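PDB 3GIW: methyltransferase from Streptomyces avermitilis, which probably transfers methyl groups from S-adenosylmethionine to a substrate not yet known, and binds S-adenosyl-L-homocysteine. Local coordinates for residues 247-252 with 265-270. Numbering follows the deposited sequence.
Sequences VQVHKW and EDIAMY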
loop_
_atom_site.group_PDB
_atom_site.type_symbol
_atom_site.label_atom_id
_atom_site.label_comp_id
_atom_site.label_asym_id
_atom_site.label_seq_id
_atom_site.Cartn_x
_atom_site.Cartn_y
_atom_site.Cartn_z
ATOM N N VAL A 247 2.566 -14.582 1.907
ATOM C CA VAL A 247 2.415 -15.337 0.654
ATOM C C VAL A 247 2.239 -14.417 -0.528
ATOM O O VAL A 247 1.990 -13.228 -0.366
ATOM C CB VAL A 247 1.211 -16.284 0.701
ATOM C CG1 VAL A 247 1.328 -17.309 1.844
ATOM C CG2 VAL A 247 -0.120 -15.511 0.830
ATOM N N GLN A 248 2.447 -14.917 -1.742
ATOM C CA GLN A 248 2.150 -14.085 -2.897
ATOM C C GLN A 248 0.708 -13.561 -2.834
ATOM O O GLN A 248 -0.182 -14.275 -2.442
ATOM C CB GLN A 248 2.399 -14.827 -4.210
ATOM C CG GLN A 248 3.874 -15.058 -4.528
ATOM C CD GLN A 248 3.981 -15.693 -5.917
ATOM O OE1 GLN A 248 3.648 -16.868 -6.107
ATOM N NE2 GLN A 248 4.382 -14.880 -6.911
ATOM N N VAL A 249 0.493 -12.305 -3.216
ATOM C CA VAL A 249 -0.796 -11.661 -2.967
ATOM C C VAL A 249 -1.978 -12.397 -3.553
ATOM O O VAL A 249 -3.063 -12.400 -2.929
ATOM C CB VAL A 249 -0.866 -10.175 -3.398
ATOM C CG1 VAL A 249 -0.044 -9.329 -2.474
ATOM C CG2 VAL A 249 -0.477 -9.929 -4.860
ATOM N N HIS A 250 -1.838 -13.061 -4.703
ATOM C CA HIS A 250 -2.970 -13.757 -5.316
ATOM C C HIS A 250 -3.321 -15.060 -4.595
ATOM O O HIS A 250 -4.340 -15.680 -4.900
ATOM C CB HIS A 250 -2.711 -13.995 -6.796
ATOM C CG HIS A 250 -1.607 -14.958 -7.060
ATOM N ND1 HIS A 250 -0.335 -14.797 -6.540
ATOM C CD2 HIS A 250 -1.561 -16.077 -7.824
ATOM C CE1 HIS A 250 0.433 -15.787 -6.959
ATOM N NE2 HIS A 250 -0.283 -16.572 -7.748
ATOM N N LYS A 251 -2.479 -15.464 -3.665
ATOM C CA LYS A 251 -2.697 -16.645 -2.829
ATOM C C LYS A 251 -3.208 -16.325 -1.408
ATOM O O LYS A 251 -3.389 -17.236 -0.597
ATOM C CB LYS A 251 -1.375 -17.447 -2.743
ATOM C CG LYS A 251 -0.916 -17.949 -4.086
ATOM C CD LYS A 251 0.318 -18.833 -3.999
ATOM C CE LYS A 251 0.763 -19.201 -5.390
ATOM N NZ LYS A 251 1.828 -20.260 -5.390
ATOM N N TRP A 252 -3.402 -15.040 -1.106
ATOM C CA TRP A 252 -3.891 -14.600 0.206
ATOM C C TRP A 252 -5.420 -14.471 0.173
ATOM O O TRP A 252 -5.950 -13.555 -0.445
ATOM C CB TRP A 252 -3.232 -13.273 0.626
ATOM C CG TRP A 252 -3.396 -12.896 2.068
ATOM C CD1 TRP A 252 -2.520 -13.167 3.066
ATOM C CD2 TRP A 252 -4.529 -12.244 2.680
ATOM N NE1 TRP A 252 -3.011 -12.708 4.267
ATOM C CE2 TRP A 252 -4.254 -12.162 4.061
ATOM C CE3 TRP A 252 -5.723 -11.704 2.196
ATOM C CZ2 TRP A 252 -5.156 -11.572 4.978
ATOM C CZ3 TRP A 252 -6.630 -11.133 3.109
ATOM C CH2 TRP A 252 -6.325 -11.062 4.474
ATOM N N GLU A 265 4.972 -16.490 -11.637
ATOM C CA GLU A 265 5.925 -15.545 -12.159
ATOM C C GLU A 265 5.285 -14.196 -12.508
ATOM O O GLU A 265 5.991 -13.221 -12.684
ATOM C CB GLU A 265 6.644 -16.065 -13.395
ATOM C CG GLU A 265 5.766 -16.386 -14.608
ATOM C CD GLU A 265 6.626 -16.572 -15.833
ATOM O OE1 GLU A 265 7.058 -15.512 -16.397
ATOM O OE2 GLU A 265 6.930 -17.741 -16.201
ATOM N N ASP A 266 3.948 -14.162 -12.595
ATOM C CA ASP A 266 3.210 -12.928 -12.949
ATOM C C ASP A 266 2.928 -12.005 -11.754
ATOM O O ASP A 266 2.301 -10.967 -11.930
ATOM C CB ASP A 266 1.878 -13.270 -13.661
ATOM C CG ASP A 266 2.072 -14.063 -14.927
ATOM O OD1 ASP A 266 3.103 -13.899 -15.597
ATOM O OD2 ASP A 266 1.157 -14.887 -15.238
ATOM N N ILE A 267 3.367 -12.385 -10.556
ATOM C CA ILE A 267 3.034 -11.682 -9.307
ATOM C C ILE A 267 4.359 -11.444 -8.559
ATOM O O ILE A 267 5.057 -12.408 -8.233
ATOM C CB ILE A 267 2.023 -12.527 -8.442
ATOM C CG1 ILE A 267 0.708 -12.746 -9.186
ATOM C CG2 ILE A 267 1.809 -11.876 -7.045
ATOM C CD1 ILE A 267 -0.080 -11.464 -9.473
ATOM N N ALA A 268 4.670 -10.196 -8.253
ATOM C CA ALA A 268 5.938 -9.843 -7.598
ATOM C C ALA A 268 5.693 -9.120 -6.270
ATOM O O ALA A 268 6.516 -8.277 -5.868
ATOM C CB ALA A 268 6.858 -8.994 -8.543
HETATM N N MSE A 269 4.565 -9.401 -5.601
HETATM C CA MSE A 269 4.268 -8.877 -4.268
HETATM C C MSE A 269 3.974 -10.006 -3.329
HETATM O O MSE A 269 3.137 -10.850 -3.636
HETATM C CB MSE A 269 2.996 -8.020 -4.191
HETATM C CG MSE A 269 3.004 -6.729 -4.772
HETATM SE SE MSE A 269 4.230 -5.443 -4.034
HETATM C CE MSE A 269 3.412 -4.052 -5.041
ATOM N N TYR A 270 4.613 -9.989 -2.171
ATOM C CA TYR A 270 4.129 -10.701 -0.991
ATOM C C TYR A 270 3.076 -9.858 -0.295
ATOM O O TYR A 270 3.178 -8.625 -0.273
ATOM C CB TYR A 270 5.259 -10.964 -0.001
ATOM C CG TYR A 270 6.262 -11.993 -0.438
ATOM C CD1 TYR A 270 5.902 -13.312 -0.657
ATOM C CD2 TYR A 270 7.603 -11.656 -0.587
ATOM C CE1 TYR A 270 6.831 -14.259 -1.022
ATOM C CE2 TYR A 270 8.551 -12.617 -0.970
ATOM C CZ TYR A 270 8.151 -13.909 -1.196
ATOM O OH TYR A 270 9.039 -14.917 -1.570
#
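Ile-267 packs against Val-249, Gln-248 and His-250, and it loses more surface here than any other residue. Its CG1 lies over one face of the His-250 imidazole, 3.8 Å from the ring centroid and 21° off the normal, a CH-pi contact; CG of Lys-251 covers the opposite face. A chi1 of -62° sets Ile-267 CG1 beside its own backbone N, over the ring, and sends CG2 to Val-249 CG2 at 3.7 Å. Without the ring, as with an alanine here, Ile-267 CG1 would probably lose its aromatic face and a gap would open between it and Lys-251 CG. Val-249 also holds the backbones together: its N donates to Met-269 O (3.0 Å, 150° at the hydrogen), while its CG1 lies alongside Met-269 CB. Gln-248, extended beyond CG, brings NE2 to Ile-267 O in a weak, bent bond (2.9 Å), besides one to Asp-264 O. Gln-248 and Tyr-270 form an antiparallel non-hydrogen-bonded pair at the end of edge strand 240-248, where the chain turns into a 3-10 segment. Apolar and CH-pi packing, with His-250 ND1 buried without a polar partner, thus flanks a strand pair held by one good and one weak hydrogen bond, near cofactor-site residue Asn-62, which Met-269 touches.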